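PDB 4GV8: DUTPase from Staphylococcus phage 11, which hydrolyses dUTP to dUMP and pyrophosphate, acting as a trimeric enzyme of the jelly-roll dUTPase family. Local coordinates for residues P17-N20 against G26-I29; L88-K93 against D132-L137. One frame throughout, in Å; residues are numbered along the deposited sequence.

Contact 1: residues P17-N20 against G26-I29; sequences PERN and GYDI. With DUP (2'-deoxyuridine 5'-alpha,beta-imido-triphosphate), chain L.
Glu18 and Asp28 form the antiparallel hydrogen-bonded pair of a beta hairpin at the edge of this chain's jelly-roll sheet, where the short, weakly bonded strand 18-19 folds back on strand 26-30. Glu18 N gives a bond of 3.0 Å to Asp28 O, meeting a lone pair in the carbonyl plane. The return bond, Asp28 N to Glu18 O, is shorter at 2.7 Å, and its donor stands above the carbonyl plane, 43° out of it. Beside this pair Pro17 CA makes a CA-H...O contact with Asp28 O.

Apolar packing gathers around Tyr27, on the face that also carries Arg19. Pro17 CB meets Tyr27 CB at 3.8 Å, and Pro17 CG lies alongside Ile29 CD1, the two side chains pointing the same way. Arg19 also runs beside the Tyr27 ring, with guanidinium and ring planes 57° apart, though the modelled spacing is doubtfully tight. The Tyr27 hydroxyl is engaged by Pro145 O of the second subunit, whose Leu147 packs on both Pro17 and Tyr27.

The carboxylate of Asp28 turns toward the nucleotide site. Its side chain is about 4 Å from a bound magnesium ion, and it belongs to the sequence GYDI, which resembles the first conserved motif of dUTPases. One water donates to Gly26 O at 2.8 Å and weakly to Asp28 OD2. A second water donates to Asp28 OD2 at 2.7 Å and accepts from Asn20 ND2, tying Asp28 to Asn20, one of the residues that bind the nucleotide. With CG swung away from its backbone N (chi1 -176°), Asn20 extends its amide to the triphosphate, and Asn20 ND2 donates to the gamma-phosphate oxygen O2G of the nucleotide at 3.0 Å.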
loop_
_atom_site.group_PDB
_atom_site.type_symbol
_atom_site.label_atom_id
_atom_site.label_comp_id
_atom_site.label_asym_id
_atom_site.label_seq_id
_atom_site.Cartn_x
_atom_site.Cartn_y
_atom_site.Cartn_z
ATOM N N PRO B 17 11.803 -11.664 -14.959
ATOM C CA PRO B 17 11.313 -11.868 -13.587
ATOM C C PRO B 17 11.437 -13.327 -13.122
ATOM O O PRO B 17 11.594 -14.241 -13.923
ATOM C CB PRO B 17 9.847 -11.494 -13.682
ATOM C CG PRO B 17 9.799 -10.520 -14.812
ATOM C CD PRO B 17 10.787 -11.020 -15.817
ATOM N N GLU B 18 11.350 -13.528 -11.820
ATOM C CA GLU B 18 11.804 -14.773 -11.207
ATOM C C GLU B 18 10.990 -15.108 -9.973
ATOM O O GLU B 18 10.905 -14.306 -9.043
ATOM C CB GLU B 18 13.244 -14.559 -10.769
ATOM C CG GLU B 18 14.181 -15.721 -10.949
ATOM C CD GLU B 18 15.547 -15.369 -10.395
ATOM O OE1 GLU B 18 15.618 -14.652 -9.359
ATOM O OE2 GLU B 18 16.548 -15.799 -11.003
ATOM N N ARG B 19 10.439 -16.310 -9.948
ATOM C CA ARG B 19 9.727 -16.840 -8.778
ATOM C C ARG B 19 10.640 -17.598 -7.860
ATOM O O ARG B 19 11.239 -18.621 -8.279
ATOM C CB ARG B 19 8.678 -17.818 -9.219
ATOM C CG ARG B 19 7.631 -17.142 -10.024
ATOM C CD ARG B 19 6.607 -18.154 -10.426
ATOM N NE ARG B 19 5.914 -18.668 -9.272
ATOM C CZ ARG B 19 5.095 -19.716 -9.316
ATOM N NH1 ARG B 19 4.853 -20.363 -10.466
ATOM N NH2 ARG B 19 4.514 -20.130 -8.194
ATOM N N ASN B 20 10.684 -17.131 -6.608
ATOM C CA ASN B 20 11.567 -17.678 -5.571
ATOM C C ASN B 20 11.291 -19.200 -5.364
ATOM O O ASN B 20 12.189 -20.022 -5.560
ATOM C CB ASN B 20 11.447 -16.795 -4.294
ATOM C CG ASN B 20 12.392 -17.199 -3.140
ATOM O OD1 ASN B 20 13.080 -18.219 -3.184
ATOM N ND2 ASN B 20 12.391 -16.384 -2.069
ATOM N N GLY B 26 4.570 -14.153 -5.938
ATOM C CA GLY B 26 5.182 -13.143 -6.782
ATOM C C GLY B 26 6.366 -13.613 -7.628
ATOM O O GLY B 26 7.159 -14.509 -7.221
ATOM N N TYR B 27 6.463 -12.954 -8.787
ATOM C CA TYR B 27 7.669 -12.931 -9.629
ATOM C C TYR B 27 8.475 -11.697 -9.205
ATOM O O TYR B 27 7.989 -10.555 -9.238
ATOM C CB TYR B 27 7.341 -12.855 -11.119
ATOM C CG TYR B 27 6.321 -13.869 -11.548
ATOM C CD1 TYR B 27 6.721 -15.011 -12.216
ATOM C CD2 TYR B 27 4.967 -13.704 -11.248
ATOM C CE1 TYR B 27 5.815 -15.953 -12.600
ATOM C CE2 TYR B 27 4.034 -14.660 -11.620
ATOM C CZ TYR B 27 4.466 -15.768 -12.330
ATOM O OH TYR B 27 3.583 -16.741 -12.697
ATOM N N ASP B 28 9.692 -11.960 -8.748
ATOM C CA ASP B 28 10.615 -10.924 -8.380
ATOM C C ASP B 28 11.063 -10.165 -9.607
ATOM O O ASP B 28 11.276 -10.711 -10.675
ATOM C CB ASP B 28 11.773 -11.499 -7.587
ATOM C CG ASP B 28 11.365 -11.896 -6.171
ATOM O OD1 ASP B 28 10.577 -11.156 -5.507
ATOM O OD2 ASP B 28 11.873 -12.924 -5.708
ATOM N N ILE B 29 11.125 -8.860 -9.425
ATOM C CA ILE B 29 11.328 -7.909 -10.488
ATOM C C ILE B 29 12.632 -7.163 -10.174
ATOM O O ILE B 29 12.860 -6.761 -9.017
ATOM C CB ILE B 29 10.163 -6.895 -10.556
ATOM C CG1 ILE B 29 8.843 -7.577 -10.879
ATOM C CG2 ILE B 29 10.450 -5.842 -11.597
ATOM C CD1 ILE B 29 8.710 -7.943 -12.364
HETATM O O4 DUP L . 4.674 -7.849 6.066
HETATM C C4 DUP L . 5.042 -9.127 5.903
HETATM C C5 DUP L . 5.487 -9.596 4.673
HETATM C C6 DUP L . 5.882 -10.937 4.533
HETATM N N3 DUP L . 4.988 -9.978 6.937
HETATM C C2 DUP L . 5.409 -11.282 6.790
HETATM O O2 DUP L . 5.335 -12.105 7.875
HETATM N N1 DUP L . 5.873 -11.756 5.602
HETATM C "C1'" DUP L . 6.333 -13.151 5.452
HETATM C "C2'" DUP L . 5.330 -13.950 4.647
HETATM C "C3'" DUP L . 5.964 -14.079 3.273
HETATM O "O3'" DUP L . 5.549 -15.310 2.672
HETATM O "O4'" DUP L . 7.600 -13.137 4.752
HETATM C "C4'" DUP L . 7.484 -13.936 3.542
HETATM C "C5'" DUP L . 8.292 -13.306 2.412
HETATM O "O5'" DUP L . 7.658 -12.157 1.814
HETATM P PA DUP L . 8.441 -11.410 0.603
HETATM O O1A DUP L . 7.699 -10.102 0.436
HETATM O O2A DUP L . 8.638 -12.286 -0.590
HETATM N N3A DUP L . 9.923 -11.060 1.332
HETATM P PB DUP L . 11.468 -11.176 0.654
HETATM O O1B DUP L . 11.273 -11.273 -0.854
HETATM O O2B DUP L . 12.290 -10.001 1.164
HETATM O O3B DUP L . 12.059 -12.597 1.229
HETATM P PG DUP L . 11.981 -14.151 0.644
HETATM O O2G DUP L . 11.020 -14.237 -0.550
HETATM O O1G DUP L . 13.393 -14.187 0.215
HETATM O O3G DUP L . 11.598 -14.899 1.884
HETATM O O HOH W 1 11.805 -13.344 -3.079
HETATM O O HOH W 2 9.212 -14.415 -5.386
#

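Contact 2: residues L88-K93 against D132-L137; sequences LGINIK and DKLAQL. With DUP (2'-deoxyuridine 5'-alpha,beta-imido-triphosphate), chain J; DUP (2'-deoxyuridine 5'-alpha,beta-imido-triphosphate), chain L.
Ile90 sends its CD1 methyl into the hollow between Leu134 and Ala135, lying 3.9 Å from Leu134 CD2 and also 3.9 Å from Ala135 CB. Strands 89-93 and 133-137 face each other across the interior of the jelly roll, with axes 8.8 Å apart at closest and N-to-C directions 119° apart, so side chains alone bridge the gap.

The hollow owes its shape to a classic beta bulge. Leu134 and Ala135 both sit opposite Ile29, and both direct their CB atoms toward strand 89-93. Ala135 is a low step and Leu134 a tall bump, leaving a notch for the end of Ile90. An inverse gamma turn centred on Lys133 runs directly into the bulge, sharing Leu134 with it.

Ile90 has CG1 anti to its carbonyl carbon (chi1 -65°), which carries CD1 into the notch, while its second methyl, Ile90 CG2, rests 3.9 Å from Leu134 CD2. Leu134 and Ile90 thus pass each other at a slant. Toward Ile92, Leu134 offers both methyls: Ile92 CD1 meets Leu134 CD1 and Leu134 CD2 tip to tip, 4.0 Å from each.

Where strand 89-93 begins, it serves a nucleotide site. Gly89 grips the uracil through its backbone alone: Gly89 N donates to O2 of the base at 2.9 Å, and N3 of the base donates to Gly89 O at 2.7 Å. Gln136, pointing away from strand 89-93, lines a different nucleotide site.

Strand 89-94 is flanked by strands 73-80 and 42-46. Ile75 of strand 73-80 packs on Ile90 and Ile92, Ile45 of strand 42-46 touches Ile90, Ile92 and Leu134, and Ile110 from a loop also touches Leu134.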
loop_
_atom_site.group_PDB
_atom_site.type_symbol
_atom_site.label_atom_id
_atom_site.label_comp_id
_atom_site.label_asym_id
_atom_site.label_seq_id
_atom_site.Cartn_x
_atom_site.Cartn_y
_atom_site.Cartn_z
ATOM N N LEU B 88 7.379 -1.484 -17.235
ATOM C CA LEU B 88 6.889 -1.513 -15.875
ATOM C C LEU B 88 7.850 -0.616 -15.094
ATOM O O LEU B 88 9.088 -0.854 -15.064
ATOM C CB LEU B 88 6.866 -2.952 -15.337
ATOM C CG LEU B 88 5.911 -4.052 -15.918
ATOM C CD1 LEU B 88 6.030 -5.343 -15.072
ATOM C CD2 LEU B 88 4.477 -3.547 -16.015
ATOM N N GLY B 89 7.281 0.450 -14.523
ATOM C CA GLY B 89 8.011 1.334 -13.624
ATOM C C GLY B 89 7.679 1.094 -12.136
ATOM O O GLY B 89 6.494 0.970 -11.743
ATOM N N ILE B 90 8.743 1.023 -11.317
ATOM C CA ILE B 90 8.654 0.905 -9.862
ATOM C C ILE B 90 8.640 2.318 -9.185
ATOM O O ILE B 90 9.636 3.057 -9.210
ATOM C CB ILE B 90 9.821 0.062 -9.308
ATOM C CG1 ILE B 90 9.736 -1.414 -9.797
ATOM C CG2 ILE B 90 9.832 0.091 -7.768
ATOM C CD1 ILE B 90 11.003 -2.266 -9.600
ATOM N N ASN B 91 7.486 2.642 -8.608
ATOM C CA ASN B 91 7.132 3.921 -8.011
ATOM C C ASN B 91 7.647 3.985 -6.561
ATOM O O ASN B 91 7.009 3.443 -5.655
ATOM C CB ASN B 91 5.597 4.017 -8.059
ATOM C CG ASN B 91 5.041 5.415 -7.793
ATOM O OD1 ASN B 91 5.762 6.362 -7.450
ATOM N ND2 ASN B 91 3.712 5.542 -7.949
ATOM N N ILE B 92 8.778 4.676 -6.365
ATOM C CA ILE B 92 9.616 4.640 -5.135
ATOM C C ILE B 92 9.834 6.029 -4.547
ATOM O O ILE B 92 9.764 7.016 -5.266
ATOM C CB ILE B 92 10.930 3.872 -5.395
ATOM C CG1 ILE B 92 11.409 3.152 -4.143
ATOM C CG2 ILE B 92 12.049 4.719 -6.023
ATOM C CD1 ILE B 92 12.388 2.063 -4.495
ATOM N N LYS B 93 9.957 6.086 -3.211
ATOM C CA LYS B 93 10.348 7.242 -2.433
ATOM C C LYS B 93 11.370 6.759 -1.380
ATOM O O LYS B 93 11.213 5.676 -0.785
ATOM C CB LYS B 93 9.148 7.854 -1.703
ATOM C CG LYS B 93 9.551 9.000 -0.786
ATOM C CD LYS B 93 8.363 9.748 -0.254
ATOM C CE LYS B 93 8.800 10.918 0.612
ATOM N NZ LYS B 93 7.729 11.567 1.421
ATOM N N ASP B 132 19.333 -5.059 -9.036
ATOM C CA ASP B 132 18.691 -5.213 -7.711
ATOM C C ASP B 132 17.299 -5.807 -7.828
ATOM O O ASP B 132 16.496 -5.379 -8.676
ATOM C CB ASP B 132 18.586 -3.875 -6.938
ATOM C CG ASP B 132 19.914 -3.416 -6.363
ATOM O OD1 ASP B 132 20.851 -4.227 -6.316
ATOM O OD2 ASP B 132 20.027 -2.235 -5.959
ATOM N N LYS B 133 17.043 -6.799 -6.984
ATOM C CA LYS B 133 15.722 -7.455 -6.847
ATOM C C LYS B 133 14.856 -6.574 -5.898
ATOM O O LYS B 133 14.827 -6.748 -4.672
ATOM C CB LYS B 133 15.895 -8.858 -6.300
ATOM C CG LYS B 133 14.664 -9.736 -6.487
ATOM C CD LYS B 133 14.763 -11.023 -5.694
ATOM C CE LYS B 133 15.584 -12.066 -6.403
ATOM N NZ LYS B 133 15.927 -13.111 -5.386
ATOM N N LEU B 134 14.247 -5.558 -6.511
ATOM C CA LEU B 134 13.697 -4.399 -5.825
ATOM C C LEU B 134 12.192 -4.509 -5.476
ATOM O O LEU B 134 11.729 -3.900 -4.512
ATOM C CB LEU B 134 13.920 -3.164 -6.722
ATOM C CG LEU B 134 13.441 -1.815 -6.200
ATOM C CD1 LEU B 134 14.106 -1.517 -4.867
ATOM C CD2 LEU B 134 13.653 -0.655 -7.182
ATOM N N ALA B 135 11.441 -5.233 -6.292
ATOM C CA ALA B 135 9.962 -5.417 -6.130
ATOM C C ALA B 135 9.545 -6.805 -6.581
ATOM O O ALA B 135 10.380 -7.628 -7.005
ATOM C CB ALA B 135 9.176 -4.352 -6.929
ATOM N N GLN B 136 8.243 -7.072 -6.495
ATOM C CA GLN B 136 7.637 -8.309 -7.004
ATOM C C GLN B 136 6.297 -8.023 -7.637
ATOM O O GLN B 136 5.689 -6.984 -7.411
ATOM C CB GLN B 136 7.507 -9.408 -5.950
ATOM C CG GLN B 136 6.527 -9.092 -4.830
ATOM C CD GLN B 136 6.670 -10.012 -3.628
ATOM O OE1 GLN B 136 6.666 -9.572 -2.459
ATOM N NE2 GLN B 136 6.811 -11.272 -3.903
ATOM N N LEU B 137 5.885 -8.951 -8.491
ATOM C CA LEU B 137 4.675 -8.840 -9.321
ATOM C C LEU B 137 3.769 -10.029 -9.005
ATOM O O LEU B 137 4.124 -11.199 -9.243
ATOM C CB LEU B 137 5.033 -8.856 -10.837
ATOM C CG LEU B 137 3.825 -8.683 -11.783
ATOM C CD1 LEU B 137 3.202 -7.264 -11.681
ATOM C CD2 LEU B 137 4.173 -9.124 -13.221
HETATM O O4 DUP J . 3.566 1.508 -10.198
HETATM C C4 DUP J . 3.113 1.460 -11.478
HETATM C C5 DUP J . 1.785 1.710 -11.781
HETATM C C6 DUP J . 1.356 1.630 -13.061
HETATM N N3 DUP J . 3.910 1.076 -12.488
HETATM C C2 DUP J . 3.482 1.071 -13.772
HETATM O O2 DUP J . 4.376 0.780 -14.721
HETATM N N1 DUP J . 2.198 1.343 -14.077
HETATM C "C1'" DUP J . 1.689 1.299 -15.453
HETATM C "C2'" DUP J . 0.852 0.040 -15.702
HETATM C "C3'" DUP J . -0.590 0.546 -15.690
HETATM O "O3'" DUP J . -1.442 -0.290 -16.468
HETATM O "O4'" DUP J . 0.803 2.429 -15.714
HETATM C "C4'" DUP J . -0.498 1.995 -16.169
HETATM C "C5'" DUP J . -1.620 2.896 -15.651
HETATM O "O5'" DUP J . -1.799 2.822 -14.214
HETATM P PA DUP J . -2.703 3.905 -13.481
HETATM O O1A DUP J . -4.069 3.729 -14.081
HETATM O O2A DUP J . -2.414 3.545 -11.983
HETATM N N3A DUP J . -2.081 5.461 -13.783
HETATM P PB DUP J . -3.052 6.765 -14.293
HETATM O O1B DUP J . -4.520 6.456 -14.024
HETATM O O2B DUP J . -2.457 8.007 -13.618
HETATM O O3B DUP J . -2.712 6.755 -15.918
HETATM P PG DUP J . -3.717 6.352 -17.139
HETATM O O2G DUP J . -4.392 7.649 -17.487
HETATM O O1G DUP J . -4.670 5.265 -16.622
HETATM O O3G DUP J . -2.819 5.742 -18.192
HETATM O O4 DUP L . 4.674 -7.849 6.066
HETATM C C4 DUP L . 5.042 -9.127 5.903
HETATM C C5 DUP L . 5.487 -9.596 4.673
HETATM C C6 DUP L . 5.882 -10.937 4.533
HETATM N N3 DUP L . 4.988 -9.978 6.937
HETATM C C2 DUP L . 5.409 -11.282 6.790
HETATM O O2 DUP L . 5.335 -12.105 7.875
HETATM N N1 DUP L . 5.873 -11.756 5.602
HETATM C "C1'" DUP L . 6.333 -13.151 5.452
HETATM C "C2'" DUP L . 5.330 -13.950 4.647
HETATM C "C3'" DUP L . 5.964 -14.079 3.273
HETATM O "O3'" DUP L . 5.549 -15.310 2.672
HETATM O "O4'" DUP L . 7.600 -13.137 4.752
HETATM C "C4'" DUP L . 7.484 -13.936 3.542
HETATM C "C5'" DUP L . 8.292 -13.306 2.412
HETATM O "O5'" DUP L . 7.658 -12.157 1.814
HETATM P PA DUP L . 8.441 -11.410 0.603
HETATM O O1A DUP L . 7.699 -10.102 0.436
HETATM O O2A DUP L . 8.638 -12.286 -0.590
HETATM N N3A DUP L . 9.923 -11.060 1.332
HETATM P PB DUP L . 11.468 -11.176 0.654
HETATM O O1B DUP L . 11.273 -11.273 -0.854
HETATM O O2B DUP L . 12.290 -10.001 1.164
HETATM O O3B DUP L . 12.059 -12.597 1.229
HETATM P PG DUP L . 11.981 -14.151 0.644
HETATM O O2G DUP L . 11.020 -14.237 -0.550
HETATM O O1G DUP L . 13.393 -14.187 0.215
HETATM O O3G DUP L . 11.598 -14.899 1.884
#

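Contact 1 closes before contact 2 opens along the chain, and their centres are 11 Å apart. They share the antiparallel sheet, in which strand 26-30 of the hairpin is the direct neighbour of strand 133-141. Probable hydrogen bonds join them, Tyr27 O to Leu137 N and Ile29 N to Ala135 O, both 2.8 Å. Within this chain the hairpin lies at one edge of the sheet, while contact 2 reaches across the interior near the centre of the chain. Asn20 and Gln136 line one nucleotide site, to which the second subunit brings its own Gly89; the Gly89 of this chain serves another site. Each site is therefore built from more than one subunit of the trimer.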